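Acidocalcisomal pyrophosphatase (Trypanosoma brucei brucei, PDB 5CUY) probably hydrolyses inorganic pyrophosphate with magnesium as cofactor, and probably also binds calcium and zinc. Local coordinates at residues T35-G40 against V59-L64; I80-F85 against V131-F136; Y163-L168 against D189-R194; T234-E239 against I249-K254. The protein carries 1 engineered substitution. All blocks are in the same frame, centred on the assembly; numbering follows the deposited sequence.

Interaction 1 of 4, residues T35-G40 against V59-L64; sequences TNISTG and VSELDL
The carboxylate of Glu-61 lies flat against the side-chain amide of Asn-36, the two planes only 18° apart, with Asn-36 CG 3.5 Å from Glu-61 OE2. At the edge of that carboxylate, Ile-37 N donates to OE2 over 2.6 Å, from the side turned away from OE1, so it takes the anti lone pair. OE2 also meets the guanidinium of Arg-83 in a salt bridge, while OE1 accepts from Ile-51 N; these partners fix the rotation of the carboxylate and should favour its charged form. Glu-61 reaches them with its chain extended beyond CG, which sits opposite the carbonyl carbon (chi1 -76°). A water accepts from Glu-61 N at 2.8 Å and donates to Asn-36 OD1 at 2.7 Å, tying the Asn-36 amide to the first N-H of the helix. Next along, Leu-62 N points almost straight at Thr-35 O, 3.1 Å away. The apolar part is thin: Ile-37 CG1 passes Leu-62 CD1 at 4.3 Å. Tyr-177 of a second subunit also packs on Leu-62. Ser-60 OG accepts from Asp-63 N at 3.3 Å and also bonds His-33 O. With water, Thr-35 O and Ser-60 OG taking the first three N-H groups, this is a classic N-capped helix start, here for helix 61-67.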
# COMPACT_ATOMS: atom_id res chain seq x y z
N THR D 35 13.49 13.42 35.07
CA THR D 35 13.19 13.52 36.48
C THR D 35 13.96 12.55 37.37
O THR D 35 14.82 11.79 36.93
CB THR D 35 11.68 13.32 36.69
OG1 THR D 35 11.10 12.75 35.50
CG2 THR D 35 11.01 14.66 37.04
N ASN D 36 13.64 12.61 38.66
CA ASN D 36 14.21 11.75 39.67
C ASN D 36 13.62 10.37 39.48
O ASN D 36 12.57 10.20 38.84
CB ASN D 36 13.76 12.20 41.06
CG ASN D 36 14.71 13.16 41.72
OD1 ASN D 36 15.62 13.72 41.09
ND2 ASN D 36 14.50 13.36 43.02
N ILE D 37 14.28 9.37 40.04
CA ILE D 37 13.69 8.06 39.97
C ILE D 37 12.64 8.21 41.06
O ILE D 37 12.91 8.66 42.21
CB ILE D 37 14.70 6.95 40.30
CG1 ILE D 37 15.58 6.72 39.07
CG2 ILE D 37 13.95 5.71 40.68
CD1 ILE D 37 16.88 6.07 39.36
N SER D 38 11.41 7.89 40.69
CA SER D 38 10.35 8.06 41.61
C SER D 38 10.02 6.77 42.27
O SER D 38 10.36 5.71 41.80
CB SER D 38 9.16 8.65 40.91
OG SER D 38 7.98 8.18 41.52
N THR D 39 9.35 6.89 43.40
CA THR D 39 8.94 5.80 44.25
C THR D 39 7.69 5.00 43.80
O THR D 39 7.59 3.77 44.05
CB THR D 39 8.70 6.41 45.67
OG1 THR D 39 9.60 5.81 46.61
CG2 THR D 39 7.28 6.27 46.11
N GLY D 40 6.76 5.67 43.13
CA GLY D 40 5.54 4.97 42.79
C GLY D 40 4.54 4.93 43.96
O GLY D 40 3.50 4.28 43.88
N VAL D 59 22.52 15.57 34.74
CA VAL D 59 21.64 14.72 33.99
C VAL D 59 20.73 14.14 35.03
O VAL D 59 21.19 13.77 36.09
CB VAL D 59 22.40 13.59 33.32
CG1 VAL D 59 21.41 12.64 32.65
CG2 VAL D 59 23.43 14.18 32.31
N SER D 60 19.45 14.04 34.73
CA SER D 60 18.52 13.51 35.70
C SER D 60 18.77 12.05 36.10
O SER D 60 19.40 11.28 35.36
CB SER D 60 17.11 13.66 35.14
OG SER D 60 16.94 12.91 33.95
N GLU D 61 18.26 11.65 37.26
CA GLU D 61 18.40 10.29 37.72
C GLU D 61 17.92 9.24 36.68
O GLU D 61 18.60 8.27 36.33
CB GLU D 61 17.63 10.14 39.02
CG GLU D 61 18.31 10.74 40.22
CD GLU D 61 17.49 10.59 41.51
OE1 GLU D 61 18.01 10.95 42.58
OE2 GLU D 61 16.32 10.12 41.45
N LEU D 62 16.71 9.44 36.21
CA LEU D 62 16.09 8.59 35.22
C LEU D 62 16.95 8.56 33.93
O LEU D 62 17.18 7.48 33.38
CB LEU D 62 14.70 9.13 34.96
CG LEU D 62 13.55 8.15 34.76
CD1 LEU D 62 13.98 6.70 35.07
CD2 LEU D 62 12.39 8.65 35.64
N ASP D 63 17.45 9.71 33.47
CA ASP D 63 18.29 9.69 32.27
C ASP D 63 19.60 8.94 32.55
O ASP D 63 20.15 8.30 31.62
CB ASP D 63 18.66 11.09 31.76
CG ASP D 63 17.63 11.69 30.81
OD1 ASP D 63 16.82 10.97 30.22
OD2 ASP D 63 17.64 12.92 30.63
N LEU D 64 20.11 9.02 33.78
CA LEU D 64 21.34 8.29 34.08
C LEU D 64 21.00 6.80 34.13
O LEU D 64 21.78 5.95 33.68
CB LEU D 64 21.94 8.70 35.42
CG LEU D 64 22.91 9.88 35.38
CD1 LEU D 64 23.27 10.22 36.83
CD2 LEU D 64 24.16 9.59 34.53
O HOH W 1 17.11 13.58 38.89

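Interaction 2 of 4, residues I80-F85 against V131-F136; sequences IMSRLF and VTFEKF
Phe-85 and Phe-133 both swing CG opposite their own backbone N (chi1 -170° and 171°), which sends the two rings out from their helices and into each other. They meet as an offset edge-to-face pair, centroids 5.4 Å apart and planes at 62°, the edge of Phe-133 turned toward the face of Phe-85. The same face of Phe-85 also receives the backbone of its partner: Phe-133 CA lies 3.7 Å from the ring centroid in a CH-pi contact. Val-131 O approaches the rim of Phe-85 in the ring plane, 3.3 Å from CZ. Phe-136 completes an aromatic cluster; its ring is close to parallel with Phe-85 but slid along, so they hardly overlap, and Phe-136 CB comes 3.5 Å from Phe-85 CE1. Ser-82 CB sits over one face of Phe-133, 3.3 Å from its centroid, while Met-81 CB packs against Phe-133 CZ at 3.9 Å. The bent chain of Met-81 brings its methyl to the edge of Phe-136, CE to CE2 3.9 Å. The side-chain packing is largely apolar, with no polar side-chain bond between the two segments, and docks helix 74-86 on the start of helix 133-142, whose first turn is N-capped by Thr-132. Helix 98-107 packs on Val-131 and Phe-136, and Val-131 pairs through its backbone with Leu-96 in the loop before that helix, an arrangement consistent with paired EF-hands.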
# COMPACT_ATOMS: atom_id res chain seq x y z
N ILE D 80 18.27 5.25 46.51
CA ILE D 80 16.97 5.01 45.92
C ILE D 80 16.17 4.05 46.79
O ILE D 80 14.95 4.14 46.92
CB ILE D 80 17.14 4.39 44.52
CG1 ILE D 80 17.99 5.32 43.66
CG2 ILE D 80 15.83 4.11 43.90
CD1 ILE D 80 17.37 6.62 43.36
N MET D 81 16.87 3.09 47.36
CA MET D 81 16.21 2.10 48.19
C MET D 81 15.68 2.74 49.46
O MET D 81 14.57 2.46 49.88
CB MET D 81 17.17 0.98 48.56
CG MET D 81 17.45 -0.02 47.45
SD MET D 81 16.04 -0.98 46.96
CE MET D 81 16.02 -2.29 48.19
N SER D 82 16.46 3.62 50.09
CA SER D 82 15.95 4.18 51.32
C SER D 82 14.78 5.13 51.04
O SER D 82 13.91 5.32 51.92
CB SER D 82 17.04 4.86 52.14
OG SER D 82 17.05 6.24 51.91
N ARG D 83 14.75 5.70 49.82
CA ARG D 83 13.65 6.59 49.45
C ARG D 83 12.35 5.81 49.31
O ARG D 83 11.26 6.34 49.45
CB ARG D 83 13.92 7.30 48.15
CG ARG D 83 14.48 8.66 48.35
CD ARG D 83 15.51 9.04 47.27
NE ARG D 83 14.95 9.05 45.92
CZ ARG D 83 15.56 9.52 44.85
NH1 ARG D 83 16.78 10.04 44.94
NH2 ARG D 83 14.96 9.43 43.69
N LEU D 84 12.47 4.52 49.06
CA LEU D 84 11.33 3.68 48.87
C LEU D 84 10.97 3.00 50.19
O LEU D 84 9.85 2.62 50.41
CB LEU D 84 11.66 2.70 47.75
CG LEU D 84 10.65 1.68 47.27
CD1 LEU D 84 11.18 1.10 45.94
CD2 LEU D 84 10.44 0.56 48.32
N PHE D 85 11.93 2.82 51.07
CA PHE D 85 11.60 2.23 52.35
C PHE D 85 10.80 3.36 53.08
O PHE D 85 9.64 3.18 53.48
CB PHE D 85 12.88 1.91 53.08
CG PHE D 85 12.71 1.08 54.31
CD1 PHE D 85 12.55 -0.30 54.21
CD2 PHE D 85 12.84 1.66 55.59
CE1 PHE D 85 12.52 -1.09 55.37
CE2 PHE D 85 12.81 0.88 56.74
CZ PHE D 85 12.66 -0.48 56.65
N VAL D 131 12.00 -2.50 62.43
CA VAL D 131 13.02 -2.68 61.38
C VAL D 131 13.41 -1.38 60.72
O VAL D 131 12.63 -0.79 59.98
CB VAL D 131 12.55 -3.62 60.27
CG1 VAL D 131 13.73 -4.03 59.39
CG2 VAL D 131 11.88 -4.81 60.88
N THR D 132 14.63 -0.94 60.98
CA THR D 132 15.12 0.29 60.40
C THR D 132 15.55 0.05 58.96
O THR D 132 15.84 -1.08 58.57
CB THR D 132 16.34 0.82 61.15
OG1 THR D 132 17.41 -0.13 61.02
CG2 THR D 132 16.01 1.05 62.64
N PHE D 133 15.59 1.11 58.16
CA PHE D 133 16.05 0.93 56.80
C PHE D 133 17.43 0.26 56.78
O PHE D 133 17.65 -0.62 55.95
CB PHE D 133 16.13 2.24 56.02
CG PHE D 133 16.79 2.09 54.68
CD1 PHE D 133 16.19 1.31 53.68
CD2 PHE D 133 18.07 2.61 54.46
CE1 PHE D 133 16.87 1.04 52.46
CE2 PHE D 133 18.75 2.35 53.26
CZ PHE D 133 18.14 1.55 52.26
N GLU D 134 18.33 0.65 57.69
CA GLU D 134 19.69 0.10 57.78
C GLU D 134 19.71 -1.40 57.98
O GLU D 134 20.53 -2.13 57.39
CB GLU D 134 20.48 0.73 58.93
CG GLU D 134 21.30 1.98 58.59
CD GLU D 134 22.29 1.77 57.44
OE1 GLU D 134 22.83 0.65 57.30
OE2 GLU D 134 22.51 2.74 56.69
N LYS D 135 18.83 -1.84 58.86
CA LYS D 135 18.73 -3.24 59.17
C LYS D 135 18.19 -3.95 57.91
O LYS D 135 18.66 -5.05 57.55
CB LYS D 135 17.78 -3.41 60.35
CG LYS D 135 18.12 -4.57 61.27
CD LYS D 135 18.80 -4.07 62.58
CE LYS D 135 18.05 -4.57 63.87
NZ LYS D 135 18.05 -3.56 65.00
N PHE D 136 17.21 -3.33 57.25
CA PHE D 136 16.62 -3.89 56.04
C PHE D 136 17.71 -3.99 54.98
O PHE D 136 17.98 -5.07 54.46
CB PHE D 136 15.46 -3.00 55.54
CG PHE D 136 14.86 -3.46 54.22
CD1 PHE D 136 14.16 -4.65 54.13
CD2 PHE D 136 15.09 -2.73 53.04
CE1 PHE D 136 13.71 -5.12 52.86
CE2 PHE D 136 14.65 -3.19 51.77
CZ PHE D 136 13.97 -4.37 51.69

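Interaction 3 of 4, residues Y163-L168 against D189-R194; sequences YHQQQL and DLETGR
Asp-189 sets OD2 over one face of the His-164 imidazole, 3.3 Å from CD2 and toward the rim, with the carboxylate turned 70° to the ring. It gets there because CG lies opposite its backbone N (chi1 179°). One residue on, the backbones join: Leu-190 N donates to Gln-165 O over 2.8 Å in a nearly straight bond. A weak bond from Gln-165 N to Glu-191 OE1, at 3.4 Å, adds a side-chain grip on the neighbouring peptide. Between these polar links Leu-190 lays its CD1 methyl against the amide end of Gln-165, 3.5 Å from CD, the extended glutamine chain crossing it at a slant, while the other branch, CD2, touches Gln-167 CB at 4.0 Å. Behind that shell stands the backbone pairing of Gln-166 with Asp-189, an antiparallel non-hydrogen-bonded pair, their CA atoms 4.7 Å apart. The 189-194 turn is shaped from within: Asp-189 N donates to Arg-194 O, closing the turn at its base. Thr-192 OG1 accepts from Arg-194 N at 3.1 Å, an ST turn, and Gly-193 between them takes a positive phi. This is the tight connection between strands 182-189 and 195-198, laid against the beginning of strand 166-173. Gln-167 binds Lys-215 and Arg-213 of a second subunit through its amide, and Gln-166 and Gln-167 pair in parallel with a strand of that chain, so strand 166-173 has strand 182-189 of its own chain as one neighbour and carries the sheet across the interface.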
# COMPACT_ATOMS: atom_id res chain seq x y z
N TYR D 163 -17.52 -23.16 20.73
CA TYR D 163 -17.72 -22.86 19.32
C TYR D 163 -16.99 -23.82 18.38
O TYR D 163 -15.82 -24.15 18.58
CB TYR D 163 -17.23 -21.43 19.03
CG TYR D 163 -15.72 -21.34 18.84
CD1 TYR D 163 -14.85 -21.54 19.91
CD2 TYR D 163 -15.17 -21.20 17.56
CE1 TYR D 163 -13.47 -21.61 19.72
CE2 TYR D 163 -13.80 -21.27 17.35
CZ TYR D 163 -12.95 -21.47 18.44
OH TYR D 163 -11.58 -21.58 18.24
N HIS D 164 -17.70 -24.28 17.36
CA HIS D 164 -17.06 -25.15 16.38
C HIS D 164 -16.63 -24.27 15.18
O HIS D 164 -17.46 -23.64 14.52
CB HIS D 164 -18.03 -26.26 15.91
CG HIS D 164 -17.94 -27.53 16.70
ND1 HIS D 164 -16.74 -28.09 17.11
CD2 HIS D 164 -18.91 -28.41 17.08
CE1 HIS D 164 -16.97 -29.25 17.70
NE2 HIS D 164 -18.27 -29.47 17.69
N GLN D 165 -15.33 -24.22 14.93
CA GLN D 165 -14.78 -23.45 13.82
C GLN D 165 -15.22 -24.06 12.44
O GLN D 165 -15.09 -25.26 12.23
CB GLN D 165 -13.26 -23.48 14.00
CG GLN D 165 -12.42 -22.53 13.17
CD GLN D 165 -10.90 -22.72 13.44
OE1 GLN D 165 -10.50 -23.27 14.49
NE2 GLN D 165 -10.06 -22.26 12.49
N GLN D 166 -15.75 -23.28 11.51
CA GLN D 166 -16.12 -23.90 10.23
C GLN D 166 -15.32 -23.36 9.08
O GLN D 166 -14.91 -22.21 9.08
CB GLN D 166 -17.59 -23.66 9.86
CG GLN D 166 -18.56 -23.86 10.95
CD GLN D 166 -18.80 -25.28 11.24
OE1 GLN D 166 -19.21 -25.63 12.34
NE2 GLN D 166 -18.57 -26.13 10.26
N GLN D 167 -15.12 -24.19 8.07
CA GLN D 167 -14.42 -23.77 6.88
C GLN D 167 -15.45 -23.78 5.75
O GLN D 167 -16.09 -24.79 5.51
CB GLN D 167 -13.34 -24.75 6.51
CG GLN D 167 -12.83 -24.53 5.10
CD GLN D 167 -11.95 -23.31 5.01
OE1 GLN D 167 -10.91 -23.24 5.68
NE2 GLN D 167 -12.33 -22.34 4.18
N LEU D 168 -15.62 -22.65 5.08
CA LEU D 168 -16.55 -22.58 3.98
C LEU D 168 -15.91 -23.31 2.79
O LEU D 168 -14.69 -23.25 2.60
CB LEU D 168 -16.81 -21.12 3.59
CG LEU D 168 -17.91 -20.91 2.52
CD1 LEU D 168 -19.28 -21.38 3.05
CD2 LEU D 168 -17.98 -19.43 2.17
N ASP D 189 -17.11 -28.75 9.45
CA ASP D 189 -16.88 -28.48 10.87
C ASP D 189 -15.42 -28.87 11.07
O ASP D 189 -15.06 -30.00 10.83
CB ASP D 189 -17.77 -29.37 11.71
CG ASP D 189 -17.57 -29.16 13.19
OD1 ASP D 189 -16.41 -29.08 13.67
OD2 ASP D 189 -18.61 -29.08 13.88
N LEU D 190 -14.56 -27.96 11.50
CA LEU D 190 -13.16 -28.34 11.67
C LEU D 190 -12.88 -29.31 12.82
O LEU D 190 -12.09 -30.25 12.64
CB LEU D 190 -12.28 -27.11 11.81
CG LEU D 190 -12.29 -26.24 10.55
CD1 LEU D 190 -11.51 -24.99 10.80
CD2 LEU D 190 -11.72 -27.02 9.36
N GLU D 191 -13.52 -29.14 13.97
CA GLU D 191 -13.24 -30.05 15.07
C GLU D 191 -13.76 -31.46 14.80
O GLU D 191 -13.47 -32.35 15.56
CB GLU D 191 -13.80 -29.53 16.42
CG GLU D 191 -13.91 -27.98 16.61
CD GLU D 191 -12.57 -27.16 16.57
OE1 GLU D 191 -12.64 -25.96 16.13
OE2 GLU D 191 -11.50 -27.70 16.98
N THR D 192 -14.51 -31.67 13.71
CA THR D 192 -15.03 -33.01 13.40
C THR D 192 -14.75 -33.48 11.99
O THR D 192 -15.02 -34.62 11.66
CB THR D 192 -16.55 -33.11 13.57
OG1 THR D 192 -17.19 -32.66 12.37
CG2 THR D 192 -17.00 -32.26 14.74
N GLY D 193 -14.23 -32.60 11.15
CA GLY D 193 -13.93 -32.97 9.78
C GLY D 193 -15.14 -33.27 8.91
O GLY D 193 -14.98 -33.54 7.71
N ARG D 194 -16.35 -33.22 9.47
CA ARG D 194 -17.54 -33.53 8.70
C ARG D 194 -18.24 -32.43 7.89
O ARG D 194 -18.62 -31.39 8.42
CB ARG D 194 -18.55 -34.21 9.61
CG ARG D 194 -18.73 -35.71 9.31
CD ARG D 194 -19.11 -36.52 10.56
NE ARG D 194 -19.95 -35.75 11.50
CZ ARG D 194 -21.10 -36.19 12.04
NH1 ARG D 194 -21.56 -37.42 11.75
NH2 ARG D 194 -21.78 -35.41 12.88

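Interaction 4 of 4, residues T234-E239 against I249-K254; sequences TRAKFE and IKQDIK
Segments 234-239 and 249-254 pair antiparallel: Glu-239 and Lys-250 form a hydrogen-bonded pair, N to O 2.9 Å in both directions, and Phe-238 faces Gln-251 in a non-hydrogen-bonded one. Asp-252 N prolongs the ladder by donating to Lys-237 O at 2.8 Å, though it is tilted 32° from the carbonyl plane. On one side of the sheet Gln-251 runs out over a face of the Phe-238 ring, its CG 4.3 Å from the centroid and its amide plane 32° from the ring. CG of Gln-251 stands opposite the backbone N (chi1 -180°) and the chain continues extended, so its amide passes close to the ring, with CD 3.6 Å from Phe-238 CE2. The amide is oriented there by Tyr-177, whose backbone N donates to OE1, the oxygen that itself lies against the ring. Ile-249 CG2 adds a looser apolar touch on Phe-238 CB at 4.2 Å. Together these strands make the hairpin of 238-240 and 249-254 within the pyrophosphatase domain, and strand 249-254 is flanked by strand 182-189 as well. On the other side Glu-239 and Lys-250 run alongside, pointing the same way; their charged ends stay beyond salt-bridge range, and the touch is between the aliphatic stems. Lys-237 and Asp-252 are likewise side by side, CB to CB 3.6 Å, and again the ammonium stops short of the carboxylate. The Glu-239 side chain lies about 7 Å from that of Asp-293, a magnesium ligand that holds no ion in this chain, and about 10 Å from the bound magnesium ion.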
# COMPACT_ATOMS: atom_id res chain seq x y z
N THR D 234 -17.99 -7.53 -15.43
CA THR D 234 -18.79 -8.51 -16.14
C THR D 234 -20.24 -8.01 -16.28
O THR D 234 -20.61 -7.00 -15.66
CB THR D 234 -18.73 -9.88 -15.42
OG1 THR D 234 -19.23 -9.78 -14.08
CG2 THR D 234 -17.34 -10.34 -15.36
N ARG D 235 -21.05 -8.67 -17.10
CA ARG D 235 -22.41 -8.20 -17.25
C ARG D 235 -23.44 -9.32 -17.29
O ARG D 235 -24.61 -9.09 -17.54
CB ARG D 235 -22.52 -7.33 -18.50
CG ARG D 235 -22.51 -8.13 -19.79
CD ARG D 235 -22.67 -7.23 -20.96
NE ARG D 235 -21.54 -6.30 -21.06
CZ ARG D 235 -21.60 -5.15 -21.72
NH1 ARG D 235 -22.74 -4.80 -22.32
NH2 ARG D 235 -20.51 -4.37 -21.78
N ALA D 236 -22.98 -10.54 -17.06
CA ALA D 236 -23.87 -11.71 -17.02
C ALA D 236 -24.54 -11.77 -15.65
O ALA D 236 -23.88 -11.78 -14.60
CB ALA D 236 -23.07 -12.98 -17.28
N LYS D 237 -25.86 -11.84 -15.66
CA LYS D 237 -26.62 -11.83 -14.44
C LYS D 237 -26.66 -13.14 -13.65
O LYS D 237 -27.03 -14.19 -14.20
CB LYS D 237 -28.06 -11.40 -14.74
CG LYS D 237 -28.27 -9.98 -15.28
CD LYS D 237 -29.77 -9.67 -15.23
CE LYS D 237 -30.16 -8.21 -15.48
NZ LYS D 237 -31.69 -8.09 -15.38
N PHE D 238 -26.28 -13.08 -12.37
CA PHE D 238 -26.33 -14.24 -11.46
C PHE D 238 -27.01 -13.74 -10.19
O PHE D 238 -27.02 -12.55 -9.95
CB PHE D 238 -24.95 -14.73 -11.09
CG PHE D 238 -24.17 -15.27 -12.22
CD1 PHE D 238 -23.43 -14.42 -13.04
CD2 PHE D 238 -24.14 -16.64 -12.47
CE1 PHE D 238 -22.66 -14.95 -14.09
CE2 PHE D 238 -23.38 -17.17 -13.52
CZ PHE D 238 -22.64 -16.34 -14.32
N GLU D 239 -27.55 -14.65 -9.38
CA GLU D 239 -28.25 -14.29 -8.13
C GLU D 239 -28.42 -15.44 -7.09
O GLU D 239 -28.37 -16.62 -7.42
CB GLU D 239 -29.64 -13.78 -8.46
CG GLU D 239 -30.58 -14.94 -8.74
CD GLU D 239 -31.90 -14.52 -9.35
OE1 GLU D 239 -32.95 -14.97 -8.80
OE2 GLU D 239 -31.88 -13.78 -10.38
N ILE D 249 -26.26 -20.07 -5.63
CA ILE D 249 -26.30 -19.05 -6.65
C ILE D 249 -26.68 -19.72 -7.98
O ILE D 249 -26.26 -20.85 -8.23
CB ILE D 249 -24.95 -18.35 -6.77
CG1 ILE D 249 -24.83 -17.38 -5.59
CG2 ILE D 249 -24.85 -17.61 -8.10
CD1 ILE D 249 -23.51 -16.84 -5.41
N LYS D 250 -27.54 -19.06 -8.77
CA LYS D 250 -27.95 -19.57 -10.08
C LYS D 250 -27.84 -18.43 -11.06
O LYS D 250 -27.90 -17.27 -10.68
CB LYS D 250 -29.40 -20.10 -10.07
CG LYS D 250 -30.38 -19.21 -9.43
CD LYS D 250 -31.34 -18.63 -10.40
CE LYS D 250 -32.61 -19.47 -10.50
NZ LYS D 250 -33.85 -18.67 -10.88
N GLN D 251 -27.62 -18.77 -12.32
CA GLN D 251 -27.51 -17.77 -13.34
C GLN D 251 -28.94 -17.35 -13.76
O GLN D 251 -29.91 -18.08 -13.56
CB GLN D 251 -26.76 -18.35 -14.52
CG GLN D 251 -26.58 -17.41 -15.66
CD GLN D 251 -25.37 -17.77 -16.49
OE1 GLN D 251 -24.79 -18.84 -16.32
NE2 GLN D 251 -24.97 -16.87 -17.38
N ASP D 252 -29.05 -16.15 -14.34
CA ASP D 252 -30.33 -15.65 -14.76
C ASP D 252 -30.65 -16.07 -16.20
O ASP D 252 -30.20 -15.48 -17.17
CB ASP D 252 -30.36 -14.13 -14.62
CG ASP D 252 -31.75 -13.58 -14.84
OD1 ASP D 252 -32.58 -14.34 -15.37
OD2 ASP D 252 -32.00 -12.40 -14.48
N ILE D 253 -31.44 -17.11 -16.32
CA ILE D 253 -31.80 -17.63 -17.61
C ILE D 253 -33.29 -17.62 -17.78
O ILE D 253 -34.01 -18.11 -16.93
CB ILE D 253 -31.36 -19.07 -17.77
CG1 ILE D 253 -30.05 -19.32 -16.99
CG2 ILE D 253 -31.27 -19.39 -19.27
CD1 ILE D 253 -28.78 -18.97 -17.70
N LYS D 254 -33.76 -17.05 -18.88
CA LYS D 254 -35.18 -17.01 -19.15
C LYS D 254 -35.31 -17.66 -20.52
O LYS D 254 -34.52 -17.36 -21.44
CB LYS D 254 -35.72 -15.58 -19.16
CG LYS D 254 -37.20 -15.51 -18.74
CD LYS D 254 -37.73 -14.06 -18.40
CE LYS D 254 -39.11 -14.05 -17.62
NZ LYS D 254 -39.66 -12.66 -17.32

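How the interactions relate
Interactions 1 and 2 belong to the helical N-terminal part and touch through Arg-83, which reaches from helix 74-86 to the 35-40 loop. Interactions 3 and 4 share an antiparallel sheet, their nearest atoms about 10 Å apart, and interaction 1 lies about 60 Å from interaction 4 by nearest atoms. Aromatic packing dominates interaction 2, between mostly buried residues, whereas interaction 1 is a polar helix start and interaction 3, a more exposed turn, mixes backbone bonds with a carboxylate on an imidazole. Interaction 4 relies on strand pairing and alone lies near the metal site. The first three all touch the second subunit through several residues.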